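Glutamine amido transferase (Methylobacillus flagellatus, PDB 3M3P) belongs to the glutamine amidotransferase family, whose members share an alpha/beta fold built round a central mixed sheet. Local coordinates at residues A[58-63]-A[140-145]; A[91-96]-A[101-106]; A[161-166]-A[171-176]. All coordinates share one frame; numbering follows the deposited sequence.

Contact 1 (A[58-63]-A[140-145]); sequences PMSAND and HYQTFS
S60 OG donates to Q142 OE1 at 2.7 Å, and S60 OG itself accepts from N62 N at 3.0 Å; this second bond, from two residues on, makes an ST turn inside the type I beta turn S60-D63. With OG anti to the backbone N (chi1 169°), the hydroxyl lies where it can make both bonds. D63 fixes the other end of the turn: its OD2 is met from above the carboxylate plane by the N of S60, while its own N bonds to S60 O. From the strand 142-144, Q142 extends its chain beyond CG to the turn. Its OE1 receives S60 OG at a C=O...donor angle of 120°, tilted from the carbonyl plane, and a water that also accepts from A61 N. Thus two donors hold OE1, which fixes the sense of the amide. NE2 donates to D105 OD1 and to a second water. The amide planes of N62 and Q142 are turned 67° against each other; N62 OD1 is hydrogen-bonded to K97 NZ and N62 ND2 to V103 O. The loop is therefore joined to the sheet edge largely through polar groups, with that second water 2.9 Å from both N62 ND2 and Q142 NE2.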
ATOM      1  N   PRO A  58      -8.340  -8.483  -3.891  1.00  8.79           N
ATOM      2  CA  PRO A  58      -9.441  -8.549  -4.867  1.00  9.53           C
ATOM      3  C   PRO A  58     -10.812  -8.451  -4.239  1.00 11.31           C
ATOM      4  O   PRO A  58     -11.715  -9.313  -4.447  1.00 14.18           O
ATOM      5  CB  PRO A  58      -9.243  -9.914  -5.541  1.00  9.07           C
ATOM      6  CG  PRO A  58      -8.722 -10.742  -4.423  1.00  9.35           C
ATOM      7  CD  PRO A  58      -7.809  -9.834  -3.595  1.00  9.40           C
HETATM    8  N   MSE A  59     -10.952  -7.483  -3.359  1.00 11.84           N
HETATM    9  CA  MSE A  59     -12.201  -7.248  -2.648  0.50 10.57           C
HETATM   10  C   MSE A  59     -12.292  -5.797  -2.307  1.00 10.75           C
HETATM   11  O   MSE A  59     -11.298  -5.094  -2.283  1.00 11.84           O
HETATM   12  CB  MSE A  59     -12.163  -7.959  -1.340  0.50 11.51           C
HETATM   13  CG  MSE A  59     -10.854  -7.725  -0.672  0.50 11.61           C
HETATM   14 SE   MSE A  59     -10.871  -8.523   1.019  0.50 16.75          SE
HETATM   15  CE  MSE A  59     -11.926  -7.060   1.879  0.50 10.93           C
ATOM     16  N   SER A  60     -13.497  -5.350  -2.015  1.00  8.97           N
ATOM     17  CA  SER A  60     -13.702  -4.016  -1.542  1.00  8.09           C
ATOM     18  C   SER A  60     -13.473  -3.948  -0.041  1.00  7.95           C
ATOM     19  O   SER A  60     -13.864  -4.850   0.716  1.00  8.01           O
ATOM     20  CB  SER A  60     -15.136  -3.559  -1.840  1.00  8.26           C
ATOM     21  OG  SER A  60     -15.474  -2.353  -1.170  1.00  8.31           O
ATOM     22  N   ALA A  61     -12.918  -2.826   0.429  1.00  7.22           N
ATOM     23  CA  ALA A  61     -12.810  -2.557   1.831  1.00  7.63           C
ATOM     24  C   ALA A  61     -14.162  -2.606   2.556  1.00  7.81           C
ATOM     25  O   ALA A  61     -14.198  -2.712   3.799  1.00  9.35           O
ATOM     26  CB  ALA A  61     -12.197  -1.157   2.049  1.00  9.83           C
ATOM     27  N   ASN A  62     -15.260  -2.477   1.807  1.00  7.65           N
ATOM     28  CA  ASN A  62     -16.611  -2.495   2.375  1.00  7.26           C
ATOM     29  C   ASN A  62     -17.241  -3.880   2.445  1.00  7.05           C
ATOM     30  O   ASN A  62     -18.368  -4.033   2.925  1.00  8.24           O
ATOM     31  CB  ASN A  62     -17.537  -1.553   1.618  1.00  7.59           C
ATOM     32  CG  ASN A  62     -17.016  -0.111   1.633  1.00  7.75           C
ATOM     33  OD1 ASN A  62     -16.563   0.382   2.667  1.00  8.78           O
ATOM     34  ND2 ASN A  62     -17.067   0.545   0.485  1.00  7.41           N
ATOM     35  N   ASP A  63     -16.543  -4.880   1.948  1.00  7.76           N
ATOM     36  CA  ASP A  63     -17.109  -6.237   1.892  1.00  8.17           C
ATOM     37  C   ASP A  63     -17.177  -6.837   3.286  1.00  7.43           C
ATOM     38  O   ASP A  63     -16.400  -6.532   4.190  1.00  8.14           O
ATOM     39  CB  ASP A  63     -16.282  -7.121   0.945  1.00  7.76           C
ATOM     40  CG  ASP A  63     -16.466  -6.804  -0.552  1.00  9.27           C
ATOM     41  OD1 ASP A  63     -17.400  -6.095  -0.876  1.00 11.86           O
ATOM     42  OD2 ASP A  63     -15.617  -7.329  -1.324  1.00 12.54           O
ATOM     43  N   HIS A 140      -7.273   0.089  -9.467  1.00  6.31           N
ATOM     44  CA  HIS A 140      -8.304   0.287  -8.442  1.00  5.38           C
ATOM     45  C   HIS A 140      -9.536   0.941  -8.978  1.00  5.83           C
ATOM     46  O   HIS A 140      -9.497   1.704  -9.933  1.00  5.94           O
ATOM     47  CB  HIS A 140      -7.779   1.114  -7.243  1.00  5.63           C
ATOM     48  CG  HIS A 140      -7.622   2.557  -7.536  1.00  5.01           C
ATOM     49  ND1 HIS A 140      -8.528   3.523  -7.116  1.00  6.05           N
ATOM     50  CD2 HIS A 140      -6.649   3.202  -8.231  1.00  6.43           C
ATOM     51  CE1 HIS A 140      -8.124   4.695  -7.589  1.00  7.57           C
ATOM     52  NE2 HIS A 140      -6.979   4.525  -8.245  1.00  7.01           N
ATOM     53  N   TYR A 141     -10.647   0.609  -8.316  1.00  5.54           N
ATOM     54  CA  TYR A 141     -11.969   1.139  -8.613  1.00  6.43           C
ATOM     55  C   TYR A 141     -12.556   1.999  -7.519  1.00  6.65           C
ATOM     56  O   TYR A 141     -13.601   2.626  -7.730  1.00  6.75           O
ATOM     57  CB  TYR A 141     -12.894  -0.039  -8.901  1.00  6.41           C
ATOM     58  CG  TYR A 141     -12.527  -0.848 -10.113  1.00  5.58           C
ATOM     59  CD1 TYR A 141     -12.998  -0.521 -11.370  1.00  7.02           C
ATOM     60  CD2 TYR A 141     -11.727  -1.969 -10.009  1.00  5.97           C
ATOM     61  CE1 TYR A 141     -12.653  -1.267 -12.493  1.00  6.81           C
ATOM     62  CE2 TYR A 141     -11.421  -2.729 -11.144  1.00  6.26           C
ATOM     63  CZ  TYR A 141     -11.880  -2.351 -12.371  1.00  6.38           C
ATOM     64  OH  TYR A 141     -11.563  -3.137 -13.441  1.00  7.49           O
ATOM     65  N   GLN A 142     -11.957   1.970  -6.336  1.00  6.06           N
ATOM     66  CA  GLN A 142     -12.482   2.743  -5.194  1.00  6.33           C
ATOM     67  C   GLN A 142     -11.413   3.680  -4.665  1.00  6.40           C
ATOM     68  O   GLN A 142     -10.239   3.605  -5.030  1.00  6.92           O
ATOM     69  CB  GLN A 142     -13.034   1.799  -4.101  1.00  6.22           C
ATOM     70  CG  GLN A 142     -14.079   0.860  -4.625  1.00  7.67           C
ATOM     71  CD  GLN A 142     -14.872   0.205  -3.523  1.00  6.67           C
ATOM     72  OE1 GLN A 142     -14.264  -0.369  -2.603  1.00  9.17           O
ATOM     73  NE2 GLN A 142     -16.214   0.256  -3.576  1.00  8.16           N
ATOM     74  N   THR A 143     -11.815   4.514  -3.717  1.00  6.17           N
ATOM     75  CA  THR A 143     -10.955   5.531  -3.150  1.00  5.90           C
ATOM     76  C   THR A 143     -11.242   5.719  -1.678  1.00  6.07           C
ATOM     77  O   THR A 143     -12.414   5.611  -1.265  1.00  6.42           O
ATOM     78  CB  THR A 143     -11.112   6.913  -3.913  1.00  6.73           C
ATOM     79  OG1 THR A 143     -10.291   7.912  -3.304  1.00  6.78           O
ATOM     80  CG2 THR A 143     -12.542   7.380  -3.981  1.00  7.02           C
ATOM     81  N   PHE A 144     -10.190   5.986  -0.868  1.00  5.16           N
ATOM     82  CA  PHE A 144     -10.370   6.379   0.531  1.00  5.73           C
ATOM     83  C   PHE A 144     -10.535   7.874   0.671  1.00  6.46           C
ATOM     84  O   PHE A 144      -9.907   8.641  -0.086  1.00  6.22           O
ATOM     85  CB  PHE A 144      -9.239   5.889   1.439  1.00  5.69           C
ATOM     86  CG  PHE A 144      -7.832   6.144   0.941  1.00  6.07           C
ATOM     87  CD1 PHE A 144      -7.281   7.418   0.949  1.00  7.21           C
ATOM     88  CD2 PHE A 144      -7.035   5.101   0.450  1.00  6.38           C
ATOM     89  CE1 PHE A 144      -5.975   7.628   0.456  1.00  6.89           C
ATOM     90  CE2 PHE A 144      -5.735   5.334  -0.006  1.00  6.21           C
ATOM     91  CZ  PHE A 144      -5.208   6.592   0.005  1.00  6.69           C
ATOM     92  N   SER A 145     -11.351   8.293   1.646  1.00  6.61           N
ATOM     93  CA  SER A 145     -11.228   9.656   2.167  1.00  6.30           C
ATOM     94  C   SER A 145      -9.982   9.760   3.027  1.00  7.26           C
ATOM     95  O   SER A 145      -9.452   8.772   3.529  1.00  6.75           O
ATOM     96  CB  SER A 145     -12.442  10.041   2.982  1.00  6.61           C
ATOM     97  OG  SER A 145     -12.600   9.278   4.113  1.00  8.07           O
TER
HETATM   98  O   HOH W   1     -18.367  -0.654  -1.862  1.00 11.44           O
HETATM   99  O   HOH W   2     -11.921  -1.309  -1.806  1.00 10.35           O

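Contact 2 (A[91-96]-A[101-106]); sequences GGQLLA and GEVTDS
A96 O on the helix accepts from the backbone N of G101 at 2.8 Å, with an N-H...acceptor angle of 149° and the donor above the carbonyl plane, a bond that spans the turn between the end of helix 90-98 and strand 103-111. This is a short alpha-to-beta connection: the CA atoms of A96 and G101 are only 4.9 Å apart, and those of Q93 and V103 widen to 6.6 Å. Across the wider part V103 turns both methyls on Q93. Its CG2 lies 3.9 Å from Q93 CB, at the root of the side chain, whereas CG1, anti to the backbone N at chi1 178°, reaches the amide and stands 4.0 Å from Q93 CD. By these two approaches the valine meets the extended glutamine at both ends of its chain; the side chains cross at about a right angle. The polar tip of Q93 serves another partner, as NE2 donates to Q174 OE1. Buried A96 packs by its methyl on F144, P147 and Y164. Helix 90-98 thus lies against strands 142-144 and 161-166 as well as the start of 103-111, and on another flank L94 and L95 touch helix 68-81.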
ATOM      1  N   GLY A  91      -4.816  -2.049   1.404  1.00  6.09           N
ATOM      2  CA  GLY A  91      -4.218  -1.751   2.694  1.00  6.33           C
ATOM      3  C   GLY A  91      -4.294  -0.272   3.061  1.00  6.43           C
ATOM      4  O   GLY A  91      -4.521   0.060   4.229  1.00  6.51           O
ATOM      5  N   GLY A  92      -4.076   0.638   2.096  1.00  6.38           N
ATOM      6  CA  GLY A  92      -4.269   2.055   2.332  1.00  6.51           C
ATOM      7  C   GLY A  92      -5.691   2.398   2.671  1.00  5.66           C
ATOM      8  O   GLY A  92      -5.950   3.283   3.467  1.00  5.74           O
ATOM      9  N   GLN A  93      -6.622   1.756   1.972  1.00  6.07           N
ATOM     10  CA  GLN A  93      -8.027   1.919   2.245  1.00  5.23           C
ATOM     11  C   GLN A  93      -8.430   1.424   3.620  1.00  6.66           C
ATOM     12  O   GLN A  93      -9.264   2.051   4.284  1.00  6.38           O
ATOM     13  CB  GLN A  93      -8.842   1.243   1.166  1.00  5.79           C
ATOM     14  CG  GLN A  93      -8.707   1.896  -0.193  1.00  5.33           C
ATOM     15  CD  GLN A  93      -9.361   1.112  -1.281  1.00  8.79           C
ATOM     16  OE1 GLN A  93      -9.685  -0.071  -1.111  1.00 10.59           O
ATOM     17  NE2 GLN A  93      -9.508   1.714  -2.459  1.00  6.14           N
ATOM     18  N   LEU A  94      -7.869   0.314   4.064  1.00  6.03           N
ATOM     19  CA  LEU A  94      -8.211  -0.248   5.365  1.00  6.27           C
ATOM     20  C   LEU A  94      -7.630   0.550   6.523  1.00  6.09           C
ATOM     21  O   LEU A  94      -8.296   0.733   7.536  1.00  6.59           O
ATOM     22  CB  LEU A  94      -7.787  -1.724   5.444  1.00  6.82           C
ATOM     23  CG  LEU A  94      -8.572  -2.644   4.517  1.00  6.85           C
ATOM     24  CD1 LEU A  94      -7.909  -4.031   4.618  1.00 10.92           C
ATOM     25  CD2 LEU A  94     -10.050  -2.646   4.809  1.00 10.76           C
ATOM     26  N   LEU A  95      -6.406   1.016   6.381  1.00  6.06           N
ATOM     27  CA  LEU A  95      -5.869   1.984   7.347  1.00  6.20           C
ATOM     28  C   LEU A  95      -6.796   3.195   7.489  1.00  6.53           C
ATOM     29  O   LEU A  95      -7.132   3.614   8.592  1.00  7.14           O
ATOM     30  CB  LEU A  95      -4.401   2.357   6.995  1.00  6.76           C
ATOM     31  CG  LEU A  95      -3.735   3.454   7.811  1.00  6.49           C
ATOM     32  CD1 LEU A  95      -3.724   3.119   9.289  1.00  6.93           C
ATOM     33  CD2 LEU A  95      -2.358   3.741   7.257  1.00  8.22           C
ATOM     34  N   ALA A  96      -7.233   3.760   6.371  1.00  6.86           N
ATOM     35  CA  ALA A  96      -8.102   4.909   6.412  1.00  6.01           C
ATOM     36  C   ALA A  96      -9.427   4.578   7.061  1.00  7.05           C
ATOM     37  O   ALA A  96      -9.909   5.326   7.928  1.00  7.28           O
ATOM     38  CB  ALA A  96      -8.321   5.425   4.970  1.00  7.76           C
ATOM     39  N   GLY A 101     -12.125   6.997   8.162  1.00 10.86           N
ATOM     40  CA  GLY A 101     -12.389   7.341   6.798  1.00 10.72           C
ATOM     41  C   GLY A 101     -13.402   6.391   6.147  1.00 10.61           C
ATOM     42  O   GLY A 101     -13.823   5.356   6.696  1.00 11.04           O
ATOM     43  N   GLU A 102     -13.792   6.725   4.923  1.00  7.52           N
ATOM     44  CA  GLU A 102     -14.763   5.931   4.150  1.00  7.62           C
ATOM     45  C   GLU A 102     -14.151   5.573   2.792  1.00  7.51           C
ATOM     46  O   GLU A 102     -13.241   6.268   2.297  1.00  7.72           O
ATOM     47  CB  GLU A 102     -16.072   6.725   3.913  1.00  7.99           C
ATOM     48  CG  GLU A 102     -15.904   8.027   3.143  1.00  9.78           C
ATOM     49  CD  GLU A 102     -17.174   8.809   2.910  1.00 14.03           C
ATOM     50  OE1 GLU A 102     -18.282   8.302   3.208  1.00 14.55           O
ATOM     51  OE2 GLU A 102     -17.028   9.933   2.402  1.00 12.74           O
ATOM     52  N   VAL A 103     -14.649   4.502   2.214  1.00  6.93           N
ATOM     53  CA  VAL A 103     -14.167   4.003   0.930  1.00  7.19           C
ATOM     54  C   VAL A 103     -15.346   3.959   0.006  1.00  7.49           C
ATOM     55  O   VAL A 103     -16.382   3.358   0.307  1.00  7.37           O
ATOM     56  CB  VAL A 103     -13.537   2.607   1.055  1.00  7.86           C
ATOM     57  CG1 VAL A 103     -13.103   2.095  -0.300  1.00  8.18           C
ATOM     58  CG2 VAL A 103     -12.324   2.712   1.995  1.00  8.53           C
ATOM     59  N   THR A 104     -15.224   4.663  -1.130  1.00  6.83           N
ATOM     60  CA  THR A 104     -16.326   4.827  -2.050  1.00  6.89           C
ATOM     61  C   THR A 104     -15.887   4.508  -3.480  1.00  7.34           C
ATOM     62  O   THR A 104     -14.692   4.497  -3.789  1.00  7.36           O
ATOM     63  CB  THR A 104     -16.853   6.307  -1.988  1.00  7.28           C
ATOM     64  OG1 THR A 104     -15.763   7.210  -2.268  1.00  9.34           O
ATOM     65  CG2 THR A 104     -17.474   6.607  -0.628  1.00  9.19           C
ATOM     66  N   ASP A 105     -16.851   4.296  -4.360  1.00  7.30           N
ATOM     67  CA  ASP A 105     -16.564   4.045  -5.771  1.00  7.84           C
ATOM     68  C   ASP A 105     -16.017   5.307  -6.452  1.00  7.86           C
ATOM     69  O   ASP A 105     -16.564   6.396  -6.350  1.00  9.36           O
ATOM     70  CB  ASP A 105     -17.823   3.590  -6.533  1.00  9.55           C
ATOM     71  CG  ASP A 105     -18.310   2.249  -6.082  1.00 12.19           C
ATOM     72  OD1 ASP A 105     -17.487   1.324  -5.939  1.00  9.60           O
ATOM     73  OD2 ASP A 105     -19.568   2.081  -5.965  1.00 15.45           O
ATOM     74  N   SER A 106     -14.926   5.147  -7.169  1.00  8.16           N
ATOM     75  CA  SER A 106     -14.366   6.236  -7.945  1.00  8.72           C
ATOM     76  C   SER A 106     -15.221   6.530  -9.172  1.00  8.55           C
ATOM     77  O   SER A 106     -15.659   5.591  -9.826  1.00  8.86           O
ATOM     78  CB  SER A 106     -12.976   5.865  -8.440  1.00  8.52           C
ATOM     79  OG  SER A 106     -12.082   5.606  -7.365  1.00 10.66           O
TER

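Contact 3 (A[161-166]-A[171-176]); sequences NQAYVL and IGFQCH
Y164 rises from strand 163-166 and folds its ring back over G172 on the partner strand. CB leaves the sheet on the face where G172 has no side chain, and CG takes the position between the backbone N and the carbonyl carbon (chi1 58°), which carries the ring across to the neighbouring strand. CD2 comes within 3.9 Å of G172 O; CE1 lies near G172 N, CE2 near both CA and O, and CZ is 3.7 Å from G172 CA. The CA sits over one face, offset toward the rim, 4.1 Å from the centroid and 26° off the normal: a CH-pi contact. At the tip, OH bonds to G92 O of helix 90-98. Beneath the ring, Y164 and G172 form the hydrogen-bonded pair of an antiparallel beta hairpin; Y164 N to G172 O and G172 N to Y164 O are both 3.1 Å. Q174 N to Q162 O, at 2.8 Å, extends the pairing past the regular strand. A163 with F173 and V165 with I171 are non-hydrogen-bonded pairs whose side chains occupy the other face. There A163 CB meets F173 CD1, and V165, in the conformer given, lies side by side with I171. A water links N161 O to Q174 OE1, which also accepts from Q93 NE2. The hairpin lies in the mixed sheet between strands 85-88 and 150-156, with helix 122-128 on the face of V165, I171 and F173, and with helix 90-98 and F144 meeting Y164 on the other.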
ATOM      1  N   ASN A 161      -6.977  11.383  -3.769  1.00  6.72           N
ATOM      2  CA  ASN A 161      -6.463  10.792  -2.535  1.00  6.04           C
ATOM      3  C   ASN A 161      -5.513   9.648  -2.805  1.00  6.54           C
ATOM      4  O   ASN A 161      -5.833   8.465  -2.597  1.00  7.02           O
ATOM      5  CB  ASN A 161      -7.659  10.431  -1.624  1.00  7.21           C
ATOM      6  CG  ASN A 161      -8.308  11.638  -1.095  1.00  8.41           C
ATOM      7  OD1 ASN A 161      -7.707  12.754  -1.145  1.00  9.97           O
ATOM      8  ND2 ASN A 161      -9.482  11.463  -0.537  1.00  8.95           N
ATOM      9  N   GLN A 162      -4.332   9.953  -3.322  1.00  5.22           N
ATOM     10  CA  GLN A 162      -3.330   8.942  -3.566  1.00  5.66           C
ATOM     11  C   GLN A 162      -2.541   8.495  -2.340  1.00  6.31           C
ATOM     12  O   GLN A 162      -2.134   7.315  -2.264  1.00  5.80           O
ATOM     13  CB  GLN A 162      -2.359   9.297  -4.697  1.00  5.68           C
ATOM     14  CG  GLN A 162      -3.007   9.464  -6.028  1.00  5.41           C
ATOM     15  CD  GLN A 162      -3.409   8.156  -6.652  1.00  5.91           C
ATOM     16  OE1 GLN A 162      -2.978   7.087  -6.229  1.00  6.58           O
ATOM     17  NE2 GLN A 162      -4.152   8.250  -7.715  1.00  7.22           N
ATOM     18  N   ALA A 163      -2.249   9.364  -1.393  1.00  6.32           N
ATOM     19  CA  ALA A 163      -1.449   8.976  -0.198  1.00  6.04           C
ATOM     20  C   ALA A 163      -1.716   9.974   0.895  1.00  5.66           C
ATOM     21  O   ALA A 163      -2.042  11.172   0.669  1.00  5.84           O
ATOM     22  CB  ALA A 163       0.032   8.845  -0.521  1.00  5.52           C
ATOM     23  N   TYR A 164      -1.573   9.521   2.114  1.00  5.74           N
ATOM     24  CA  TYR A 164      -1.647  10.361   3.300  1.00  5.37           C
ATOM     25  C   TYR A 164      -0.664   9.798   4.321  1.00  5.36           C
ATOM     26  O   TYR A 164      -0.332   8.604   4.280  1.00  5.47           O
ATOM     27  CB  TYR A 164      -3.083  10.388   3.902  1.00  5.37           C
ATOM     28  CG  TYR A 164      -3.582   9.023   4.261  1.00  5.21           C
ATOM     29  CD1 TYR A 164      -3.236   8.393   5.487  1.00  5.48           C
ATOM     30  CD2 TYR A 164      -4.299   8.278   3.336  1.00  5.82           C
ATOM     31  CE1 TYR A 164      -3.594   7.086   5.727  1.00  6.03           C
ATOM     32  CE2 TYR A 164      -4.692   6.964   3.592  1.00  5.99           C
ATOM     33  CZ  TYR A 164      -4.334   6.386   4.772  1.00  6.00           C
ATOM     34  OH  TYR A 164      -4.654   5.065   5.047  1.00  6.78           O
ATOM     35  N   VAL A 165      -0.276  10.625   5.291  1.00  5.54           N
ATOM     36  CA  VAL A 165       0.531  10.202   6.437  0.50  6.52           C
ATOM     37  C   VAL A 165      -0.162  10.579   7.715  1.00  7.08           C
ATOM     38  O   VAL A 165      -0.805  11.635   7.805  1.00  7.54           O
ATOM     39  CB  VAL A 165       2.011  10.741   6.414  0.50  7.27           C
ATOM     40  CG1 VAL A 165       2.881  10.016   5.331  0.50  8.12           C
ATOM     41  CG2 VAL A 165       2.066  12.287   6.276  0.50  6.73           C
ATOM     42  N   LEU A 166      -0.075   9.720   8.704  1.00  7.15           N
ATOM     43  CA  LEU A 166      -0.707   9.903  10.016  1.00  7.36           C
ATOM     44  C   LEU A 166       0.306   9.821  11.119  1.00  7.98           C
ATOM     45  O   LEU A 166       1.073   8.860  11.204  1.00  7.85           O
ATOM     46  CB  LEU A 166      -1.803   8.886  10.226  1.00  7.55           C
ATOM     47  CG  LEU A 166      -2.599   8.923  11.507  1.00  8.00           C
ATOM     48  CD1 LEU A 166      -3.371  10.249  11.656  1.00  9.28           C
ATOM     49  CD2 LEU A 166      -3.488   7.673  11.578  1.00 11.52           C
ATOM     50  N   ILE A 171       1.583   5.401   6.863  1.00  5.56           N
ATOM     51  CA  ILE A 171       1.400   5.919   5.527  1.00  5.48           C
ATOM     52  C   ILE A 171       0.481   4.997   4.741  1.00  6.17           C
ATOM     53  O   ILE A 171       0.661   3.762   4.759  1.00  6.18           O
ATOM     54  CB  ILE A 171       2.782   6.225   4.823  1.00  6.16           C
ATOM     55  CG1 ILE A 171       2.530   6.963   3.506  1.00  5.47           C
ATOM     56  CG2 ILE A 171       3.651   4.961   4.614  1.00  5.85           C
ATOM     57  CD1 ILE A 171       3.809   7.602   2.877  1.00  8.04           C
ATOM     58  N   GLY A 172      -0.489   5.552   4.027  1.00  5.37           N
ATOM     59  CA  GLY A 172      -1.382   4.802   3.173  1.00  5.40           C
ATOM     60  C   GLY A 172      -1.306   5.293   1.763  1.00  5.56           C
ATOM     61  O   GLY A 172      -1.253   6.520   1.546  1.00  6.15           O
ATOM     62  N   PHE A 173      -1.315   4.344   0.821  1.00  5.80           N
ATOM     63  CA  PHE A 173      -1.280   4.627  -0.619  1.00  5.54           C
ATOM     64  C   PHE A 173      -2.451   3.972  -1.309  1.00  6.34           C
ATOM     65  O   PHE A 173      -2.809   2.827  -0.991  1.00  6.48           O
ATOM     66  CB  PHE A 173      -0.010   4.039  -1.231  1.00  5.94           C
ATOM     67  CG  PHE A 173       1.260   4.803  -0.914  1.00  6.71           C
ATOM     68  CD1 PHE A 173       1.671   5.850  -1.674  1.00  6.04           C
ATOM     69  CD2 PHE A 173       2.052   4.421   0.186  1.00  7.43           C
ATOM     70  CE1 PHE A 173       2.847   6.530  -1.375  1.00  7.33           C
ATOM     71  CE2 PHE A 173       3.259   5.089   0.474  1.00  6.87           C
ATOM     72  CZ  PHE A 173       3.600   6.167  -0.282  1.00  6.70           C
ATOM     73  N   GLN A 174      -2.976   4.669  -2.328  1.00  6.34           N
ATOM     74  CA  GLN A 174      -3.926   4.069  -3.263  1.00  5.46           C
ATOM     75  C   GLN A 174      -3.237   3.284  -4.328  1.00  5.70           C
ATOM     76  O   GLN A 174      -3.772   2.300  -4.841  1.00  7.48           O
ATOM     77  CB  GLN A 174      -4.858   5.138  -3.834  1.00  5.20           C
ATOM     78  CG  GLN A 174      -6.001   4.568  -4.671  1.00  6.08           C
ATOM     79  CD  GLN A 174      -6.872   3.652  -3.869  1.00  6.02           C
ATOM     80  OE1 GLN A 174      -7.710   4.076  -3.035  1.00  7.17           O
ATOM     81  NE2 GLN A 174      -6.732   2.327  -4.133  1.00  6.54           N
ATOM     82  N   CYS A 175      -2.084   3.755  -4.755  1.00  5.66           N
ATOM     83  CA  CYS A 175      -1.260   3.136  -5.754  1.00  6.09           C
ATOM     84  C   CYS A 175      -0.443   1.987  -5.139  1.00  7.05           C
ATOM     85  O   CYS A 175      -0.469   1.774  -3.920  1.00  8.04           O
ATOM     86  CB  CYS A 175      -0.320   4.187  -6.344  1.00  6.75           C
ATOM     87  SG  CYS A 175       0.759   5.000  -5.166  1.00  7.86           S
ATOM     88  N   HIS A 176       0.271   1.242  -5.995  1.00  7.78           N
ATOM     89  CA  HIS A 176       1.100   0.132  -5.622  1.00  6.51           C
ATOM     90  C   HIS A 176       2.550   0.570  -5.724  1.00  6.76           C
ATOM     91  O   HIS A 176       3.135   0.541  -6.820  1.00  8.81           O
ATOM     92  CB  HIS A 176       0.886  -1.045  -6.573  1.00  7.18           C
ATOM     93  CG  HIS A 176      -0.438  -1.725  -6.442  1.00  8.19           C
ATOM     94  ND1 HIS A 176      -0.630  -2.755  -5.539  1.00  9.19           N
ATOM     95  CD2 HIS A 176      -1.593  -1.582  -7.133  1.00 10.09           C
ATOM     96  CE1 HIS A 176      -1.878  -3.202  -5.662  1.00 13.38           C
ATOM     97  NE2 HIS A 176      -2.488  -2.489  -6.601  1.00 12.63           N
TER
HETATM   98  O   HOH W   3      -7.961   6.735  -2.615  1.00  6.16           O

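Overall arrangement
All three contacts reach the same mixed sheet of the glutamine amidotransferase fold. Contact 2 falls within the sequence interval between the two segments of contact 1, and contact 3 follows both. The centres of contacts 1 and 2 are about 6 Å apart, where edge strand 142-144 pairs with strand 103-111. Contact 3 lies about 10 Å from the centre of contact 2 and about 13 Å from that of contact 1, centre to centre, on strands 161-166 and 170-173. Helix 90-98 connects the regions, touching the edge strand and the hairpin. Its start fits a nucleophile-elbow pattern, consistent with the family; G91 of contact 2 belongs to that pattern, and the Q174 side chain of contact 3 touches C89.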